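Side-chain contact in chorismate mutase and shikimate 5-dehydrogenase fusion protein (Clostridium acetobutylicum, PDB 3FBT), which probably catalyses the reversible NADPH-linked reduction of 3-dehydroshikimate to shikimate and, as a fusion protein, also carries a chorismate mutase part: residues 222-225 and 226-229. Residues are numbered along the deposited sequence; the frame is centred on the assembly and turned at random.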
loop_
_atom_site.group_PDB
_atom_site.type_symbol
_atom_site.label_atom_id
_atom_site.label_comp_id
_atom_site.label_asym_id
_atom_site.label_seq_id
_atom_site.Cartn_x
_atom_site.Cartn_y
_atom_site.Cartn_z
ATOM N N PHE A 222 -34.962 0.378 -15.866
ATOM C CA PHE A 222 -35.659 1.282 -14.986
ATOM C C PHE A 222 -35.616 2.731 -15.456
ATOM O O PHE A 222 -36.649 3.417 -15.368
ATOM C CB PHE A 222 -35.115 1.166 -13.568
ATOM C CG PHE A 222 -35.622 2.212 -12.599
ATOM C CD1 PHE A 222 -36.887 2.115 -12.079
ATOM C CD2 PHE A 222 -34.794 3.243 -12.148
ATOM C CE1 PHE A 222 -37.321 3.008 -11.171
ATOM C CE2 PHE A 222 -35.201 4.136 -11.199
ATOM C CZ PHE A 222 -36.486 4.025 -10.709
ATOM N N LEU A 223 -34.442 3.225 -15.879
ATOM C CA LEU A 223 -34.329 4.583 -16.354
ATOM C C LEU A 223 -34.851 4.868 -17.806
ATOM O O LEU A 223 -35.334 5.971 -18.089
ATOM C CB LEU A 223 -32.897 5.079 -16.198
ATOM C CG LEU A 223 -32.378 5.248 -14.760
ATOM C CD1 LEU A 223 -30.940 5.690 -14.867
ATOM C CD2 LEU A 223 -33.213 6.290 -13.960
ATOM N N LYS A 224 -34.714 3.902 -18.707
ATOM C CA LYS A 224 -35.342 3.995 -20.026
ATOM C C LYS A 224 -36.841 4.271 -19.826
ATOM O O LYS A 224 -37.384 5.350 -20.224
ATOM C CB LYS A 224 -35.156 2.679 -20.789
ATOM C CG LYS A 224 -35.804 2.708 -22.169
ATOM C CD LYS A 224 -36.100 1.341 -22.687
ATOM C CE LYS A 224 -34.840 0.446 -22.692
ATOM N NZ LYS A 224 -34.926 -0.606 -23.783
ATOM N N TYR A 225 -37.479 3.325 -19.132
ATOM C CA TYR A 225 -38.859 3.460 -18.684
ATOM C C TYR A 225 -39.199 4.871 -18.314
ATOM O O TYR A 225 -40.259 5.371 -18.686
ATOM C CB TYR A 225 -39.109 2.623 -17.438
ATOM C CG TYR A 225 -39.233 1.174 -17.698
ATOM C CD1 TYR A 225 -39.174 0.670 -18.984
ATOM C CD2 TYR A 225 -39.447 0.289 -16.637
ATOM C CE1 TYR A 225 -39.305 -0.707 -19.216
ATOM C CE2 TYR A 225 -39.552 -1.042 -16.834
ATOM C CZ TYR A 225 -39.511 -1.548 -18.115
ATOM O OH TYR A 225 -39.645 -2.913 -18.260
ATOM N N ALA A 226 -38.342 5.488 -17.502
ATOM C CA ALA A 226 -38.563 6.841 -17.062
ATOM C C ALA A 226 -38.481 7.766 -18.268
ATOM O O ALA A 226 -39.209 8.770 -18.326
ATOM C CB ALA A 226 -37.523 7.230 -16.013
ATOM N N ARG A 227 -37.629 7.422 -19.237
ATOM C CA ARG A 227 -37.425 8.304 -20.410
ATOM C C ARG A 227 -38.703 8.359 -21.236
ATOM O O ARG A 227 -39.364 9.401 -21.358
ATOM C CB ARG A 227 -36.238 7.837 -21.275
ATOM C CG ARG A 227 -36.090 8.627 -22.596
ATOM C CD ARG A 227 -34.729 8.424 -23.243
ATOM N NE ARG A 227 -34.313 7.037 -23.277
ATOM C CZ ARG A 227 -34.849 6.125 -24.063
ATOM N NH1 ARG A 227 -35.857 6.463 -24.867
ATOM N NH2 ARG A 227 -34.402 4.876 -24.038
ATOM N N GLU A 228 -39.051 7.208 -21.776
ATOM C CA GLU A 228 -40.340 7.000 -22.415
ATOM C C GLU A 228 -41.560 7.682 -21.763
ATOM O O GLU A 228 -42.498 8.024 -22.477
ATOM C CB GLU A 228 -40.591 5.517 -22.506
ATOM C CG GLU A 228 -39.389 4.769 -22.978
ATOM C CD GLU A 228 -39.718 3.335 -23.332
ATOM O OE1 GLU A 228 -38.926 2.691 -24.048
ATOM O OE2 GLU A 228 -40.790 2.857 -22.906
ATOM N N SER A 229 -41.579 7.876 -20.442
ATOM C CA SER A 229 -42.788 8.416 -19.777
ATOM C C SER A 229 -42.738 9.906 -19.427
ATOM O O SER A 229 -43.671 10.479 -18.815
ATOM C CB SER A 229 -43.128 7.610 -18.507
ATOM O OG SER A 229 -43.252 6.221 -18.773
#
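The guanidinium of Arg227 and the carboxylate of Glu228 reach the methylenes of Lys224 from two different directions. Arg227 NH2 approaches Lys224 CG obliquely at 3.2 Å, while Glu228 OE1 reaches Lys224 CD at 3.4 Å. With Lys224 CG anti to the backbone N (chi1 179°), the chain is carried to where both groups approach, and a bend at chi3 then turns its end. The charged ends stay apart: Lys224 NZ is 5.2 Å from Glu228 OE1 and 5.5 Å from Arg227 NH2, so attraction and repulsion at a distance may largely offset each other. Arg227 instead spends its NE on a salt bridge to Glu219, just before the helix, which also touches Lys224. The side chain of Tyr225 touches Ser197 and Lys201; Phe222 packs on Ile182 and Asn184, in a neighbouring strand. Along the backbone, Arg227 N donates to Leu223 O at 2.9 Å and Glu228 N to Lys224 O at 2.9 Å. Ser229 N makes a weak bond to Tyr225 O. On the inner side, Leu223 and Ala226 both rest on Ala210 of strand 209-212. This short helix, 221-228, is the crossover of a beta-alpha-beta unit, leading from strand 209-212 to strand 232-234 at the rim of the parallel six-stranded sheet. A charged outer side and an apolar inner side are the pattern of a beta-alpha-beta crossover helix on a Rossmann-type sheet, here in what is probably the NADP-binding domain of the shikimate dehydrogenase part of the fusion protein.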